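Local atomic coordinates of uronate isomerase (Caulobacter crescentus, PDB entry 2Q01), a protein that catalyses the isomerisation of D-glucuronate to D-fructuronate and of D-galacturonate to D-tagaturonate in pentose and glucuronate interconversion. Residues A169-P174 with I194-P199; G42-S47 with R420-I425. All blocks are in the same frame, centred on the assembly; numbering follows the deposited sequence.

Contact 1 (A169-P174 with I194-P199); sequences ATTEGP and ITAYRP
Ala169 and Ile194 form a parallel beta bridge, their side chains meeting on one face of the sheet at 3.8 Å between Ala169 CB and Ile194 CG1. The next residue makes a nearly straight bond, Thr170 N to Ile194 O at 2.8 Å (169° at the hydrogen). Beyond the bridge the chains continue side by side as loops: Glu172 N donates to Ala196 O at 3.2 Å, and Glu172 O in turn accepts from Arg198 N at 3.0 Å, two bonds that enclose Tyr197 as a single isolated bridge. Side chains pack around these backbone bonds. Thr171 CG2 rests 3.6 Å from Arg198 CB and reaches the edge of the guanidinium. At the far end Pro174 CG lies 3.6 Å from Tyr197 CZ, the proline crossing the tyrosine at about a right angle, and it also meets Pro199 CB.

Further bonds hold these groups in place. Thr170 OG1, placed between its backbone N and carbonyl carbon (chi1 74°), donates to Glu172 OE1 at 2.7 Å from above the carboxylate plane and also bonds to His181. A valine here would probably leave Glu172 OE1 and His181 without this shared hydroxyl and let the carboxylate turn. Thr195 OG1 lies 3.2 Å from Glu172 CG, just where the glutamate chain bends. Farther out, Tyr197 OH is hydrogen-bonded to His235, while Arg198, extended from CG to NE, ends in salt bridges with Asp200 and Asp251, so its charge is answered twice.

Backbone bonds from Ala169 to Ser39 and from Tyr197 to Ser249 and Asp251 carry the pairing to both flanks. Adjacent parallel strands, each running into a loop and then a helix, are the beta-alpha repeat of a TIM barrel, and this contact lies at the C-terminal ends of its strands.

Contact 2 (G42-S47 with R420-I425); sequences GHTDPS and RAFLSI
Arg420, which has the most surface buried here, reaches along the backbone of His43 to Asp45. Its CG stands anti to the backbone N (chi1 -171°) and the chain stays extended to NE, which brings the methylenes past the His43 carbonyl, with CG 3.4 Å from His43 O. The same oxygen accepts from Arg420 NH2 at 3.0 Å. That bond is bent, 135° at the hydrogen, and the oxygen lies near the guanidinium edge though somewhat out of its plane. The other terminal nitrogen faces Asp45: Arg420 NH1 and Asp45 OD1 are 3.5 Å apart, a long salt bridge in which the two side chains lie alongside each other and point the same way, the carboxylate and guanidinium planes turned 39° apart.

Thr44, second in buried surface, turns its methyl to a different set of partners. CG2 is 3.9 Å from Arg420 O and 4.1 Å from Ile425 CD1, the threonine and isoleucine meeting tip to tip, while the ring of Phe422 approaches obliquely with CD1 4.3 Å from Thr44 CG2. Leu168 of strand 165-169 touches Thr44, Phe422 and Ile425 alike, and Phe49 packs edge-to-face with Phe422.

His43 contributes mainly through its carbonyl. A further backbone bond to Thr419 ties it to the same chain region, and its ring meets that of His41, the pair forming a His-x-His sequence after strand 37-39, as in metal-dependent hydrolase relatives.

Asp45 has a second task: OD2 accepts from Ser47 N at 3.2 Å, capping the start of helix 47-51. Its two oxygens are thus divided between a backbone amide and an arginine. The chemistry implies a join with two characters: an apolar threonine methyl seated among buried side chains, and an exposed arginine held by one bent hydrogen bond and a long charge pairing, probably weakened by solvent.

The centres of the two contacts are 13 Å apart, and both segments of contact 1 fall between those of contact 2 along the chain: the order is 42-47, 169-174, 194-199, 420-425. Three of these segments follow neighbouring strands of one parallel sheet, 37-39, 165-169 and 192-194, while 420-425 leads into helix 425-445. The shared border is direct. Thr171 OG1 lies 2.8 Å from Gly42 O, probably a hydrogen bond, and Thr170 CG2 packs 3.4 Å from Thr44 O, with Arg198 against His43 beside them. Together they join successive strand-end loops of the barrel and bring the C-terminal part of the chain back to its first strand, consistent with closure of a TIM barrel.

Contact 1 (A169-P174 with I194-P199)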
loop_
_atom_site.group_PDB
_atom_site.type_symbol
_atom_site.label_atom_id
_atom_site.label_comp_id
_atom_site.label_asym_id
_atom_site.label_seq_id
_atom_site.Cartn_x
_atom_site.Cartn_y
_atom_site.Cartn_z
ATOM N N ALA B 169 -25.615 -15.211 11.329
ATOM C CA ALA B 169 -26.423 -14.635 10.256
ATOM C C ALA B 169 -26.134 -15.306 8.918
ATOM O O ALA B 169 -24.979 -15.555 8.568
ATOM C CB ALA B 169 -26.210 -13.120 10.159
ATOM N N THR B 170 -27.199 -15.609 8.185
ATOM C CA THR B 170 -27.092 -16.091 6.812
ATOM C C THR B 170 -27.465 -14.947 5.852
ATOM O O THR B 170 -27.853 -13.869 6.294
ATOM C CB THR B 170 -27.980 -17.333 6.582
ATOM O OG1 THR B 170 -29.352 -16.936 6.515
ATOM C CG2 THR B 170 -27.810 -18.336 7.717
ATOM N N THR B 171 -27.342 -15.171 4.546
ATOM C CA THR B 171 -27.562 -14.097 3.567
ATOM C C THR B 171 -28.521 -14.514 2.445
ATOM O O THR B 171 -28.215 -15.420 1.662
ATOM C CB THR B 171 -26.214 -13.586 2.994
ATOM O OG1 THR B 171 -25.360 -13.184 4.072
ATOM C CG2 THR B 171 -26.419 -12.404 2.076
ATOM N N GLU B 172 -29.682 -13.858 2.388
ATOM C CA GLU B 172 -30.709 -14.152 1.374
ATOM C C GLU B 172 -31.118 -12.898 0.613
ATOM O O GLU B 172 -31.018 -11.788 1.134
ATOM C CB GLU B 172 -31.975 -14.781 1.985
ATOM C CG GLU B 172 -31.825 -15.515 3.325
ATOM C CD GLU B 172 -31.109 -16.849 3.237
ATOM O OE1 GLU B 172 -30.058 -16.983 3.889
ATOM O OE2 GLU B 172 -31.597 -17.767 2.540
ATOM N N GLY B 173 -31.578 -13.081 -0.621
ATOM C CA GLY B 173 -32.157 -11.995 -1.404
ATOM C C GLY B 173 -33.651 -11.867 -1.167
ATOM O O GLY B 173 -34.261 -12.758 -0.581
ATOM N N PRO B 174 -34.260 -10.764 -1.643
ATOM C CA PRO B 174 -35.697 -10.480 -1.495
ATOM C C PRO B 174 -36.580 -11.427 -2.304
ATOM O O PRO B 174 -37.776 -11.546 -2.027
ATOM C CB PRO B 174 -35.843 -9.057 -2.047
ATOM C CG PRO B 174 -34.475 -8.548 -2.261
ATOM C CD PRO B 174 -33.570 -9.708 -2.399
ATOM N N ILE B 194 -30.141 -15.964 12.221
ATOM C CA ILE B 194 -30.874 -14.873 11.580
ATOM C C ILE B 194 -30.445 -14.701 10.127
ATOM O O ILE B 194 -29.631 -15.467 9.613
ATOM C CB ILE B 194 -30.738 -13.533 12.355
ATOM C CG1 ILE B 194 -29.271 -13.114 12.493
ATOM C CG2 ILE B 194 -31.402 -13.645 13.713
ATOM C CD1 ILE B 194 -29.083 -11.680 12.940
ATOM N N THR B 195 -31.003 -13.690 9.474
ATOM C CA THR B 195 -30.742 -13.458 8.059
ATOM C C THR B 195 -30.186 -12.053 7.800
ATOM O O THR B 195 -30.082 -11.237 8.716
ATOM C CB THR B 195 -32.010 -13.737 7.210
ATOM O OG1 THR B 195 -31.728 -13.501 5.829
ATOM C CG2 THR B 195 -33.180 -12.863 7.654
ATOM N N ALA B 196 -29.797 -11.800 6.553
ATOM C CA ALA B 196 -29.375 -10.475 6.112
ATOM C C ALA B 196 -29.966 -10.201 4.734
ATOM O O ALA B 196 -30.065 -11.110 3.911
ATOM C CB ALA B 196 -27.858 -10.382 6.075
ATOM N N TYR B 197 -30.360 -8.950 4.500
ATOM C CA TYR B 197 -31.024 -8.540 3.261
ATOM C C TYR B 197 -30.030 -8.179 2.160
ATOM O O TYR B 197 -29.355 -7.155 2.244
ATOM C CB TYR B 197 -31.932 -7.344 3.552
ATOM C CG TYR B 197 -32.875 -6.951 2.433
ATOM C CD1 TYR B 197 -34.059 -7.654 2.221
ATOM C CD2 TYR B 197 -32.607 -5.851 1.619
ATOM C CE1 TYR B 197 -34.937 -7.293 1.223
ATOM C CE2 TYR B 197 -33.485 -5.476 0.608
ATOM C CZ TYR B 197 -34.650 -6.205 0.422
ATOM O OH TYR B 197 -35.535 -5.870 -0.562
ATOM N N ARG B 198 -29.949 -9.008 1.121
ATOM C CA ARG B 198 -29.009 -8.774 0.023
ATOM C C ARG B 198 -29.726 -8.625 -1.324
ATOM O O ARG B 198 -29.880 -9.604 -2.052
ATOM C CB ARG B 198 -27.988 -9.905 -0.056
ATOM C CG ARG B 198 -26.739 -9.556 -0.847
ATOM C CD ARG B 198 -26.081 -10.792 -1.410
ATOM N NE ARG B 198 -24.858 -10.463 -2.136
ATOM C CZ ARG B 198 -23.629 -10.544 -1.631
ATOM N NH1 ARG B 198 -23.432 -10.959 -0.383
ATOM N NH2 ARG B 198 -22.587 -10.213 -2.384
ATOM N N PRO B 199 -30.141 -7.390 -1.671
ATOM C CA PRO B 199 -30.979 -7.149 -2.847
ATOM C C PRO B 199 -30.269 -7.130 -4.208
ATOM O O PRO B 199 -30.898 -6.797 -5.212
ATOM C CB PRO B 199 -31.602 -5.785 -2.546
ATOM C CG PRO B 199 -30.598 -5.093 -1.713
ATOM C CD PRO B 199 -29.844 -6.142 -0.946
#

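Contact 2 (G42-S47 with R420-I425)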
loop_
_atom_site.group_PDB
_atom_site.type_symbol
_atom_site.label_atom_id
_atom_site.label_comp_id
_atom_site.label_asym_id
_atom_site.label_seq_id
_atom_site.Cartn_x
_atom_site.Cartn_y
_atom_site.Cartn_z
ATOM N N GLY B 42 -22.468 -13.780 7.139
ATOM C CA GLY B 42 -21.955 -15.038 6.602
ATOM C C GLY B 42 -22.862 -15.718 5.594
ATOM O O GLY B 42 -23.959 -15.230 5.303
ATOM N N HIS B 43 -22.404 -16.863 5.083
ATOM C CA HIS B 43 -23.072 -17.550 3.976
ATOM C C HIS B 43 -23.364 -19.031 4.219
ATOM O O HIS B 43 -23.329 -19.834 3.285
ATOM C CB HIS B 43 -22.262 -17.378 2.686
ATOM C CG HIS B 43 -22.109 -15.954 2.258
ATOM N ND1 HIS B 43 -23.033 -15.310 1.462
ATOM C CD2 HIS B 43 -21.145 -15.043 2.528
ATOM C CE1 HIS B 43 -22.641 -14.066 1.255
ATOM N NE2 HIS B 43 -21.499 -13.877 1.893
ATOM N N THR B 44 -23.664 -19.393 5.463
ATOM C CA THR B 44 -24.081 -20.762 5.773
ATOM C C THR B 44 -25.530 -20.975 5.326
ATOM O O THR B 44 -26.296 -20.012 5.200
ATOM C CB THR B 44 -23.922 -21.123 7.282
ATOM O OG1 THR B 44 -24.797 -20.312 8.077
ATOM C CG2 THR B 44 -22.472 -20.937 7.750
ATOM N N ASP B 45 -25.891 -22.230 5.075
ATOM C CA ASP B 45 -27.232 -22.587 4.617
ATOM C C ASP B 45 -28.131 -22.737 5.841
ATOM O O ASP B 45 -27.848 -23.563 6.705
ATOM C CB ASP B 45 -27.168 -23.901 3.829
ATOM C CG ASP B 45 -28.389 -24.145 2.952
ATOM O OD1 ASP B 45 -28.266 -24.959 2.013
ATOM O OD2 ASP B 45 -29.465 -23.558 3.185
ATOM N N PRO B 46 -29.213 -21.932 5.922
ATOM C CA PRO B 46 -30.197 -22.023 7.014
ATOM C C PRO B 46 -30.947 -23.356 7.089
ATOM O O PRO B 46 -31.463 -23.708 8.149
ATOM C CB PRO B 46 -31.188 -20.902 6.685
ATOM C CG PRO B 46 -31.027 -20.663 5.219
ATOM C CD PRO B 46 -29.561 -20.849 4.982
ATOM N N SER B 47 -31.004 -24.080 5.974
ATOM C CA SER B 47 -31.671 -25.378 5.916
ATOM C C SER B 47 -30.933 -26.452 6.713
ATOM O O SER B 47 -31.542 -27.441 7.123
ATOM C CB SER B 47 -31.831 -25.833 4.467
ATOM O OG SER B 47 -30.597 -26.281 3.941
ATOM N N ARG B 420 -18.925 -19.986 4.058
ATOM C CA ARG B 420 -19.912 -21.053 3.925
ATOM C C ARG B 420 -19.485 -22.273 4.759
ATOM O O ARG B 420 -20.332 -23.021 5.257
ATOM C CB ARG B 420 -20.125 -21.424 2.449
ATOM C CG ARG B 420 -21.291 -22.382 2.209
ATOM C CD ARG B 420 -21.871 -22.293 0.802
ATOM N NE ARG B 420 -22.978 -23.240 0.628
ATOM C CZ ARG B 420 -24.252 -22.991 0.933
ATOM N NH1 ARG B 420 -25.173 -23.927 0.738
ATOM N NH2 ARG B 420 -24.617 -21.814 1.433
ATOM N N ALA B 421 -18.170 -22.452 4.914
ATOM C CA ALA B 421 -17.602 -23.549 5.700
ATOM C C ALA B 421 -17.907 -23.367 7.185
ATOM O O ALA B 421 -17.303 -22.537 7.865
ATOM C CB ALA B 421 -16.097 -23.665 5.455
ATOM N N PHE B 422 -18.866 -24.148 7.670
ATOM C CA PHE B 422 -19.388 -24.004 9.019
ATOM C C PHE B 422 -18.387 -24.436 10.086
ATOM O O PHE B 422 -18.279 -23.797 11.131
ATOM C CB PHE B 422 -20.692 -24.792 9.155
ATOM C CG PHE B 422 -21.289 -24.752 10.529
ATOM C CD1 PHE B 422 -21.777 -23.559 11.058
ATOM C CD2 PHE B 422 -21.377 -25.909 11.291
ATOM C CE1 PHE B 422 -22.333 -23.519 12.332
ATOM C CE2 PHE B 422 -21.932 -25.881 12.563
ATOM C CZ PHE B 422 -22.412 -24.682 13.086
ATOM N N LEU B 423 -17.647 -25.508 9.804
ATOM C CA LEU B 423 -16.661 -26.059 10.737
ATOM C C LEU B 423 -15.441 -25.170 10.960
ATOM O O LEU B 423 -14.723 -25.333 11.955
ATOM C CB LEU B 423 -16.209 -27.439 10.270
ATOM C CG LEU B 423 -16.877 -28.631 10.949
ATOM C CD1 LEU B 423 -18.316 -28.826 10.490
ATOM C CD2 LEU B 423 -16.061 -29.862 10.659
ATOM N N SER B 424 -15.216 -24.239 10.036
ATOM C CA SER B 424 -14.108 -23.297 10.126
ATOM C C SER B 424 -14.476 -22.052 10.935
ATOM O O SER B 424 -13.620 -21.215 11.205
ATOM C CB SER B 424 -13.635 -22.893 8.726
ATOM O OG SER B 424 -13.068 -23.991 8.032
ATOM N N ILE B 425 -15.749 -21.927 11.316
ATOM C CA ILE B 425 -16.222 -20.750 12.073
ATOM C C ILE B 425 -15.468 -20.506 13.393
ATOM O O ILE B 425 -14.926 -19.407 13.570
ATOM C CB ILE B 425 -17.782 -20.692 12.221
ATOM C CG1 ILE B 425 -18.435 -20.351 10.879
ATOM C CG2 ILE B 425 -18.213 -19.689 13.289
ATOM C CD1 ILE B 425 -19.954 -20.292 10.932
#